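Local coordinates for extracellular solute-binding protein, family 3 (Methylophaga aminisulfidivorans MP, PDB 5SV6) that is of unknown function but has a periplasmic binding protein-like architecture and is probably associated with the methanol dehydrogenase system, at residues 57-62 / 66-71; 83-88 / 102-107. All coordinates share one frame; numbering follows the deposited sequence.

How the contacts relate
Contact 1 (57-62 / 66-71) and contact 2 (83-88 / 102-107) follow one another along the chain, and their centres lie about 13 Å apart. Strand 82-87 connects them: Val85 points toward Cys104 in contact 2, whereas Phe84 and Trp86 point away from that segment and touch contact 1. Trp86 CZ3 is 3.7 Å from Ser59 OG, and Trp86 CH2 comes close to Asn60 O, at 3.1 Å. Phe84 CE1 lies 3.9 Å from Asn68 ND2. The two contacts therefore use opposite faces of the same strand, in a lobe built as in family 3 solute-binding proteins.

Contact 1 (57-62 / 66-71); sequences PYSNKQ and FENQLA
The rings of Tyr58 and Phe66 meet obliquely, their planes 41° apart and their centroids separated by 5.6 Å. Leu70 CD1 lies in the plane of the Phe66 ring, at its edge. The contact joins the small hairpin of strands 54-55 and 59-60, where Tyr58 and Ser59 opposite Glu55 form a classic beta bulge, to the first turns of helix 66-77.

Tyr58 and Phe66 run side by side in the same direction, and CD2 of Tyr58 approaches CZ of Phe66 to 3.7 Å. With Phe66 CG set between the backbone N and the carbonyl carbon (chi1 78°), the ring is brought beside the Pro57 carbonyl. The Glu67 carboxylate also runs alongside Tyr58, its plane turned well away from that of the ring and OE2 3.6 Å from Tyr58 CD2. The Tyr58 hydroxyl is hydrogen-bonded to Glu218 of helix 216-224, a link that probably spans the two lobes.

Two backbone bonds from the helix start fix the spacing. Phe66 N donates to Pro57 O at 2.9 Å, and Glu67 N donates to Tyr58 O, also at 2.9 Å but more bent.

At the next residue, the Asn68 amide clasps the hairpin with both of its polar atoms. OD1 accepts Asn60 N on a lone pair, in the carbonyl plane, and also takes Gly65 N; together with the ND2 bond these fix the rotation of the amide. Ser59 OG is hydrogen-bonded to Ala52 O as well, so two partners grip it. The other arm of the Asn68 amide sends ND2 to Ser59 OG at 3.0 Å, close to the amide plane and nearly straight at 163°.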
ATOM      1  N   PRO A  57       4.667  -5.678  -3.918  1.00 10.10           N
ATOM      2  CA  PRO A  57       5.326  -6.613  -2.991  1.00 10.89           C
ATOM      3  C   PRO A  57       4.358  -7.292  -2.014  1.00 10.19           C
ATOM      4  O   PRO A  57       4.807  -8.053  -1.163  1.00  9.12           O
ATOM      5  CB  PRO A  57       6.307  -5.708  -2.237  1.00 10.12           C
ATOM      6  CG  PRO A  57       5.574  -4.378  -2.158  1.00 10.29           C
ATOM      7  CD  PRO A  57       4.741  -4.281  -3.440  1.00 11.09           C
ATOM      8  N   TYR A  58       3.060  -7.027  -2.146  1.00 10.00           N
ATOM      9  CA  TYR A  58       2.073  -7.622  -1.254  1.00  9.42           C
ATOM     10  C   TYR A  58       1.956  -9.129  -1.409  1.00  8.81           C
ATOM     11  O   TYR A  58       1.960  -9.859  -0.416  1.00  9.07           O
ATOM     12  CB  TYR A  58       0.676  -7.023  -1.484  1.00  9.75           C
ATOM     13  CG  TYR A  58       0.550  -5.521  -1.321  1.00 10.40           C
ATOM     14  CD1 TYR A  58       0.604  -4.679  -2.422  1.00 11.72           C
ATOM     15  CD2 TYR A  58       0.325  -4.953  -0.080  1.00 12.66           C
ATOM     16  CE1 TYR A  58       0.454  -3.315  -2.289  1.00 12.67           C
ATOM     17  CE2 TYR A  58       0.182  -3.581   0.065  1.00 10.89           C
ATOM     18  CZ  TYR A  58       0.252  -2.773  -1.041  1.00 12.69           C
ATOM     19  OH  TYR A  58       0.098  -1.411  -0.893  1.00 15.80           O
ATOM     20  N   SER A  59       1.831  -9.591  -2.654  1.00  7.85           N
ATOM     21  CA  SER A  59       1.362 -10.943  -2.915  1.00  8.85           C
ATOM     22  C   SER A  59       1.665 -11.381  -4.341  1.00 10.07           C
ATOM     23  O   SER A  59       1.589 -10.580  -5.261  1.00 10.05           O
ATOM     24  CB  SER A  59      -0.163 -11.008  -2.702  1.00  9.42           C
ATOM     25  OG  SER A  59      -0.687 -12.288  -3.039  1.00  8.77           O
ATOM     26  N   ASN A  60       2.009 -12.654  -4.517  1.00  9.59           N
ATOM     27  CA  ASN A  60       1.919 -13.284  -5.839  1.00 12.28           C
ATOM     28  C   ASN A  60       1.624 -14.786  -5.720  1.00 11.89           C
ATOM     29  O   ASN A  60       1.695 -15.346  -4.627  1.00 11.99           O
ATOM     30  CB  ASN A  60       3.147 -12.974  -6.736  1.00 12.70           C
ATOM     31  CG  ASN A  60       4.433 -13.707  -6.306  1.00 16.98           C
ATOM     32  OD1 ASN A  60       4.414 -14.619  -5.484  1.00 14.98           O
ATOM     33  ND2 ASN A  60       5.565 -13.285  -6.879  1.00 14.64           N
ATOM     34  N   LYS A  61       1.319 -15.438  -6.838  1.00 14.40           N
ATOM     35  CA  LYS A  61       0.955 -16.851  -6.796  1.00 14.14           C
ATOM     36  C   LYS A  61       2.089 -17.712  -6.231  1.00 17.90           C
ATOM     37  O   LYS A  61       1.844 -18.798  -5.701  1.00 19.69           O
ATOM     38  CB  LYS A  61       0.498 -17.358  -8.170  1.00 19.75           C
ATOM     39  CG  LYS A  61      -0.198 -18.725  -8.114  1.00 20.24           C
ATOM     40  CD  LYS A  61      -1.007 -18.999  -9.365  1.00 23.80           C
ATOM     41  CE  LYS A  61      -1.717 -20.344  -9.283  1.00 26.06           C
ATOM     42  NZ  LYS A  61      -2.741 -20.477 -10.354  1.00 29.42           N
ATOM     43  N   GLN A  62       3.323 -17.214  -6.311  1.00 13.79           N
ATOM     44  CA  GLN A  62       4.472 -17.948  -5.761  1.00 16.21           C
ATOM     45  C   GLN A  62       4.672 -17.709  -4.267  1.00 16.59           C
ATOM     46  O   GLN A  62       5.631 -18.207  -3.666  1.00 18.12           O
ATOM     47  CB  GLN A  62       5.747 -17.635  -6.544  1.00 19.00           C
ATOM     48  CG  GLN A  62       5.755 -18.230  -7.940  1.00 18.75           C
ATOM     49  CD  GLN A  62       4.773 -17.547  -8.870  1.00 21.28           C
ATOM     50  OE1 GLN A  62       4.818 -16.325  -9.062  1.00 24.15           O
ATOM     51  NE2 GLN A  62       3.864 -18.324  -9.438  1.00 20.83           N
ATOM     52  N   PHE A  66       4.908  -9.992   0.959  1.00  9.65           N
ATOM     53  CA  PHE A  66       4.922  -9.898   2.426  1.00 10.17           C
ATOM     54  C   PHE A  66       3.597 -10.302   3.078  1.00  8.94           C
ATOM     55  O   PHE A  66       3.593 -10.867   4.181  1.00  7.36           O
ATOM     56  CB  PHE A  66       5.464  -8.544   2.944  1.00  8.87           C
ATOM     57  CG  PHE A  66       4.489  -7.389   2.865  1.00  8.96           C
ATOM     58  CD1 PHE A  66       3.527  -7.198   3.846  1.00  8.85           C
ATOM     59  CD2 PHE A  66       4.588  -6.457   1.853  1.00  9.77           C
ATOM     60  CE1 PHE A  66       2.656  -6.131   3.785  1.00 10.18           C
ATOM     61  CE2 PHE A  66       3.721  -5.395   1.786  1.00 10.18           C
ATOM     62  CZ  PHE A  66       2.751  -5.227   2.752  1.00  8.21           C
ATOM     63  N   GLU A  67       2.481 -10.043   2.403  1.00  8.20           N
ATOM     64  CA  GLU A  67       1.186 -10.498   2.936  1.00  9.21           C
ATOM     65  C   GLU A  67       1.014 -12.015   2.837  1.00  9.00           C
ATOM     66  O   GLU A  67       0.228 -12.610   3.592  1.00  8.60           O
ATOM     67  CB  GLU A  67       0.002  -9.779   2.262  1.00  8.34           C
ATOM     68  CG  GLU A  67      -0.131  -8.285   2.629  1.00  8.23           C
ATOM     69  CD  GLU A  67      -1.366  -7.626   2.002  1.00  8.62           C
ATOM     70  OE1 GLU A  67      -2.000  -8.224   1.106  1.00 10.35           O
ATOM     71  OE2 GLU A  67      -1.712  -6.509   2.417  1.00  9.46           O
ATOM     72  N   ASN A  68       1.719 -12.646   1.901  1.00  8.16           N
ATOM     73  CA  ASN A  68       1.670 -14.099   1.811  1.00  8.67           C
ATOM     74  C   ASN A  68       2.317 -14.703   3.060  1.00 10.41           C
ATOM     75  O   ASN A  68       1.828 -15.692   3.623  1.00  9.41           O
ATOM     76  CB  ASN A  68       2.383 -14.615   0.550  1.00 10.19           C
ATOM     77  CG  ASN A  68       1.791 -14.059  -0.735  1.00  9.53           C
ATOM     78  OD1 ASN A  68       2.515 -13.764  -1.689  1.00 10.09           O
ATOM     79  ND2 ASN A  68       0.475 -13.912  -0.765  1.00  9.52           N
ATOM     80  N   GLN A  69       3.427 -14.098   3.482  1.00 10.24           N
ATOM     81  CA  GLN A  69       4.110 -14.493   4.705  1.00 12.54           C
ATOM     82  C   GLN A  69       3.211 -14.281   5.916  1.00 10.64           C
ATOM     83  O   GLN A  69       3.148 -15.124   6.806  1.00 10.54           O
ATOM     84  CB  GLN A  69       5.380 -13.664   4.909  1.00 12.11           C
ATOM     85  CG  GLN A  69       6.598 -14.171   4.193  1.00 18.66           C
ATOM     86  CD  GLN A  69       7.866 -13.758   4.917  1.00 23.99           C
ATOM     87  OE1 GLN A  69       8.551 -12.819   4.507  1.00 30.76           O
ATOM     88  NE2 GLN A  69       8.170 -14.441   6.021  1.00 19.59           N
ATOM     89  N   LEU A  70       2.537 -13.139   5.954  1.00  9.64           N
ATOM     90  CA  LEU A  70       1.644 -12.820   7.061  1.00  9.39           C
ATOM     91  C   LEU A  70       0.495 -13.810   7.143  1.00 10.16           C
ATOM     92  O   LEU A  70       0.042 -14.146   8.233  1.00  9.76           O
ATOM     93  CB  LEU A  70       1.093 -11.400   6.916  1.00  9.23           C
ATOM     94  CG  LEU A  70       2.139 -10.293   7.059  1.00  9.99           C
ATOM     95  CD1 LEU A  70       1.522  -8.928   6.810  1.00  8.23           C
ATOM     96  CD2 LEU A  70       2.819 -10.365   8.444  1.00 10.98           C
ATOM     97  N   ALA A  71       0.023 -14.266   5.986  1.00  8.31           N
ATOM     98  CA  ALA A  71      -1.097 -15.201   5.935  1.00 10.93           C
ATOM     99  C   ALA A  71      -0.694 -16.535   6.562  1.00 10.27           C
ATOM    100  O   ALA A  71      -1.478 -17.173   7.267  1.00 10.85           O
ATOM    101  CB  ALA A  71      -1.546 -15.406   4.487  1.00 10.89           C
TER

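Contact 2 (83-88 / 102-107); sequences EFVWSD and NQCDVV
Apolar contact between Val85 and Cys104 carries this junction, where the two backbones come nearest, at 6.5 Å between CA atoms. The side chains point toward each other: CG2 of Val85 is 3.8 Å from Cys104 CB, and its CB and CG1 both lie 4.0 Å from Cys104 SG. The branch is set with CG1 anti to the backbone N (chi1 172°), which lets both methyls face the second segment.

Van der Waals contact with a polar atom adds to this, since Val85 CG2 also approaches the backbone Gln103 O to 3.5 Å. No hydrogen bond crosses between the segments.

A disulfide ties Cys104 SG to Cys50 of strand 47-52, and backbone hydrogen bonds join Val85 to Val49 and Ala51 of the same strand. Val85 thus packs against the Cys104 half of the disulfide from the adjacent strand. Lys98 of helix 94-99 touches both Val85 and Cys104, and a Schellman motif with Asn102 as its C-prime residue ends this helix.

Strand 82-87, helix 94-99 and strand 106-111 form a beta-alpha-beta crossover over strand 47-52, as in the parallel core of a periplasmic binding protein lobe.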
ATOM      1  N   GLU A  83      -5.220 -21.948   2.889  1.00 15.45           N
ATOM      2  CA  GLU A  83      -5.665 -22.155   1.521  1.00 16.73           C
ATOM      3  C   GLU A  83      -5.793 -20.788   0.847  1.00 16.96           C
ATOM      4  O   GLU A  83      -6.663 -19.994   1.206  1.00 16.54           O
ATOM      5  CB  GLU A  83      -7.024 -22.877   1.520  1.00 16.43           C
ATOM      6  CG  GLU A  83      -7.664 -23.046   0.154  1.00 22.45           C
ATOM      7  CD  GLU A  83      -9.015 -23.749   0.215  1.00 26.97           C
ATOM      8  OE1 GLU A  83      -9.303 -24.425   1.229  1.00 26.48           O
ATOM      9  OE2 GLU A  83      -9.797 -23.613  -0.750  1.00 29.49           O
ATOM     10  N   PHE A  84      -4.937 -20.509  -0.125  1.00 14.39           N
ATOM     11  CA  PHE A  84      -5.089 -19.294  -0.910  1.00 14.31           C
ATOM     12  C   PHE A  84      -6.143 -19.443  -1.990  1.00 14.88           C
ATOM     13  O   PHE A  84      -6.229 -20.478  -2.645  1.00 12.77           O
ATOM     14  CB  PHE A  84      -3.776 -18.913  -1.577  1.00 12.80           C
ATOM     15  CG  PHE A  84      -2.771 -18.325  -0.646  1.00 14.64           C
ATOM     16  CD1 PHE A  84      -2.949 -17.047  -0.127  1.00 14.26           C
ATOM     17  CD2 PHE A  84      -1.625 -19.024  -0.317  1.00 14.95           C
ATOM     18  CE1 PHE A  84      -2.015 -16.501   0.720  1.00 11.37           C
ATOM     19  CE2 PHE A  84      -0.678 -18.473   0.522  1.00 14.89           C
ATOM     20  CZ  PHE A  84      -0.881 -17.209   1.053  1.00 13.02           C
ATOM     21  N   VAL A  85      -6.931 -18.390  -2.180  1.00 12.26           N
ATOM     22  CA  VAL A  85      -7.836 -18.296  -3.309  1.00 13.02           C
ATOM     23  C   VAL A  85      -7.337 -17.141  -4.146  1.00 13.19           C
ATOM     24  O   VAL A  85      -7.418 -15.987  -3.735  1.00 11.39           O
ATOM     25  CB  VAL A  85      -9.283 -18.030  -2.857  1.00 15.48           C
ATOM     26  CG1 VAL A  85     -10.175 -17.746  -4.049  1.00 16.53           C
ATOM     27  CG2 VAL A  85      -9.805 -19.204  -2.051  1.00 17.09           C
ATOM     28  N   TRP A  86      -6.792 -17.462  -5.312  1.00 14.04           N
ATOM     29  CA  TRP A  86      -6.065 -16.489  -6.124  1.00 14.67           C
ATOM     30  C   TRP A  86      -6.975 -15.725  -7.064  1.00 17.10           C
ATOM     31  O   TRP A  86      -7.869 -16.306  -7.686  1.00 18.83           O
ATOM     32  CB  TRP A  86      -4.933 -17.182  -6.915  1.00 15.07           C
ATOM     33  CG  TRP A  86      -3.948 -17.905  -6.030  1.00 12.48           C
ATOM     34  CD1 TRP A  86      -3.858 -19.255  -5.820  1.00 15.48           C
ATOM     35  CD2 TRP A  86      -2.918 -17.307  -5.233  1.00 14.11           C
ATOM     36  NE1 TRP A  86      -2.835 -19.532  -4.941  1.00 17.75           N
ATOM     37  CE2 TRP A  86      -2.243 -18.351  -4.566  1.00 13.92           C
ATOM     38  CE3 TRP A  86      -2.502 -15.987  -5.019  1.00 11.97           C
ATOM     39  CZ2 TRP A  86      -1.179 -18.116  -3.692  1.00 15.22           C
ATOM     40  CZ3 TRP A  86      -1.450 -15.752  -4.154  1.00 11.77           C
ATOM     41  CH2 TRP A  86      -0.795 -16.813  -3.498  1.00 12.83           C
ATOM     42  N   SER A  87      -6.749 -14.417  -7.150  1.00 15.45           N
ATOM     43  CA  SER A  87      -7.446 -13.564  -8.097  1.00 18.66           C
ATOM     44  C   SER A  87      -6.485 -13.047  -9.153  1.00 20.97           C
ATOM     45  O   SER A  87      -5.330 -12.728  -8.860  1.00 16.72           O
ATOM     46  CB  SER A  87      -8.105 -12.380  -7.389  1.00 20.41           C
ATOM     47  OG  SER A  87      -8.462 -11.373  -8.327  1.00 20.08           O
ATOM     48  N   ASP A  88      -6.971 -12.953 -10.387  1.00 24.95           N
ATOM     49  CA  ASP A  88      -6.161 -12.459 -11.487  1.00 20.30           C
ATOM     50  C   ASP A  88      -6.295 -10.957 -11.609  1.00 21.28           C
ATOM     51  O   ASP A  88      -5.618 -10.328 -12.418  1.00 23.40           O
ATOM     52  CB  ASP A  88      -6.588 -13.130 -12.789  1.00 24.79           C
ATOM     53  CG  ASP A  88      -6.507 -14.627 -12.707  1.00 24.44           C
ATOM     54  OD1 ASP A  88      -5.374 -15.142 -12.604  1.00 27.91           O
ATOM     55  OD2 ASP A  88      -7.569 -15.287 -12.732  1.00 26.16           O
ATOM     56  N   ASN A 102     -18.273 -14.591  -1.218  1.00 12.84           N
ATOM     57  CA  ASN A 102     -18.111 -15.876  -0.541  1.00 14.33           C
ATOM     58  C   ASN A 102     -17.138 -16.856  -1.199  1.00 14.74           C
ATOM     59  O   ASN A 102     -17.270 -18.066  -1.030  1.00 16.01           O
ATOM     60  CB  ASN A 102     -19.472 -16.551  -0.321  1.00 14.23           C
ATOM     61  CG  ASN A 102     -20.378 -15.742   0.581  1.00 16.94           C
ATOM     62  OD1 ASN A 102     -20.240 -15.775   1.805  1.00 16.89           O
ATOM     63  ND2 ASN A 102     -21.311 -15.009  -0.018  1.00 16.87           N
ATOM     64  N   GLN A 103     -16.153 -16.341  -1.929  1.00 14.24           N
ATOM     65  CA  GLN A 103     -15.158 -17.190  -2.585  1.00 14.85           C
ATOM     66  C   GLN A 103     -13.997 -17.492  -1.651  1.00 14.92           C
ATOM     67  O   GLN A 103     -13.163 -18.351  -1.930  1.00 17.36           O
ATOM     68  CB  GLN A 103     -14.618 -16.503  -3.838  1.00 17.49           C
ATOM     69  CG  GLN A 103     -15.661 -16.168  -4.874  1.00 18.96           C
ATOM     70  CD  GLN A 103     -16.332 -17.393  -5.433  1.00 24.11           C
ATOM     71  OE1 GLN A 103     -17.508 -17.651  -5.161  1.00 26.70           O
ATOM     72  NE2 GLN A 103     -15.590 -18.166  -6.222  1.00 26.29           N
ATOM     73  N   CYS A 104     -13.949 -16.756  -0.551  1.00 13.95           N
ATOM     74  CA  CYS A 104     -12.904 -16.875   0.455  1.00 12.71           C
ATOM     75  C   CYS A 104     -13.315 -15.973   1.609  1.00 14.91           C
ATOM     76  O   CYS A 104     -14.298 -15.230   1.502  1.00 12.93           O
ATOM     77  CB  CYS A 104     -11.519 -16.502  -0.094  1.00 13.59           C
ATOM     78  SG  CYS A 104     -11.488 -15.151  -1.289  1.00 17.98           S
ATOM     79  N   ASP A 105     -12.566 -16.046   2.700  1.00 11.76           N
ATOM     80  CA  ASP A 105     -13.055 -15.572   3.985  1.00 13.29           C
ATOM     81  C   ASP A 105     -12.234 -14.463   4.599  1.00 10.42           C
ATOM     82  O   ASP A 105     -12.695 -13.797   5.505  1.00  9.56           O
ATOM     83  CB  ASP A 105     -13.125 -16.745   4.959  1.00 12.22           C
ATOM     84  CG  ASP A 105     -14.042 -17.839   4.463  1.00 16.78           C
ATOM     85  OD1 ASP A 105     -15.002 -17.518   3.719  1.00 18.13           O
ATOM     86  OD2 ASP A 105     -13.792 -19.010   4.794  1.00 16.15           O
ATOM     87  N   VAL A 106     -11.024 -14.257   4.092  1.00 11.87           N
ATOM     88  CA  VAL A 106     -10.096 -13.311   4.706  1.00  8.85           C
ATOM     89  C   VAL A 106      -9.392 -12.484   3.647  1.00  9.46           C
ATOM     90  O   VAL A 106      -8.931 -13.027   2.646  1.00 10.75           O
ATOM     91  CB  VAL A 106      -9.036 -14.063   5.541  1.00 11.37           C
ATOM     92  CG1 VAL A 106      -7.926 -13.125   5.989  1.00 13.09           C
ATOM     93  CG2 VAL A 106      -9.691 -14.748   6.738  1.00 11.63           C
ATOM     94  N   VAL A 107      -9.345 -11.170   3.856  1.00  8.43           N
ATOM     95  CA  VAL A 107      -8.472 -10.300   3.075  1.00  8.75           C
ATOM     96  C   VAL A 107      -7.395  -9.719   3.983  1.00  7.70           C
ATOM     97  O   VAL A 107      -7.694  -9.176   5.049  1.00  7.62           O
ATOM     98  CB  VAL A 107      -9.260  -9.197   2.344  1.00  6.47           C
ATOM     99  CG1 VAL A 107      -8.312  -8.152   1.760  1.00  8.72           C
ATOM    100  CG2 VAL A 107     -10.093  -9.827   1.226  1.00  8.54           C
TER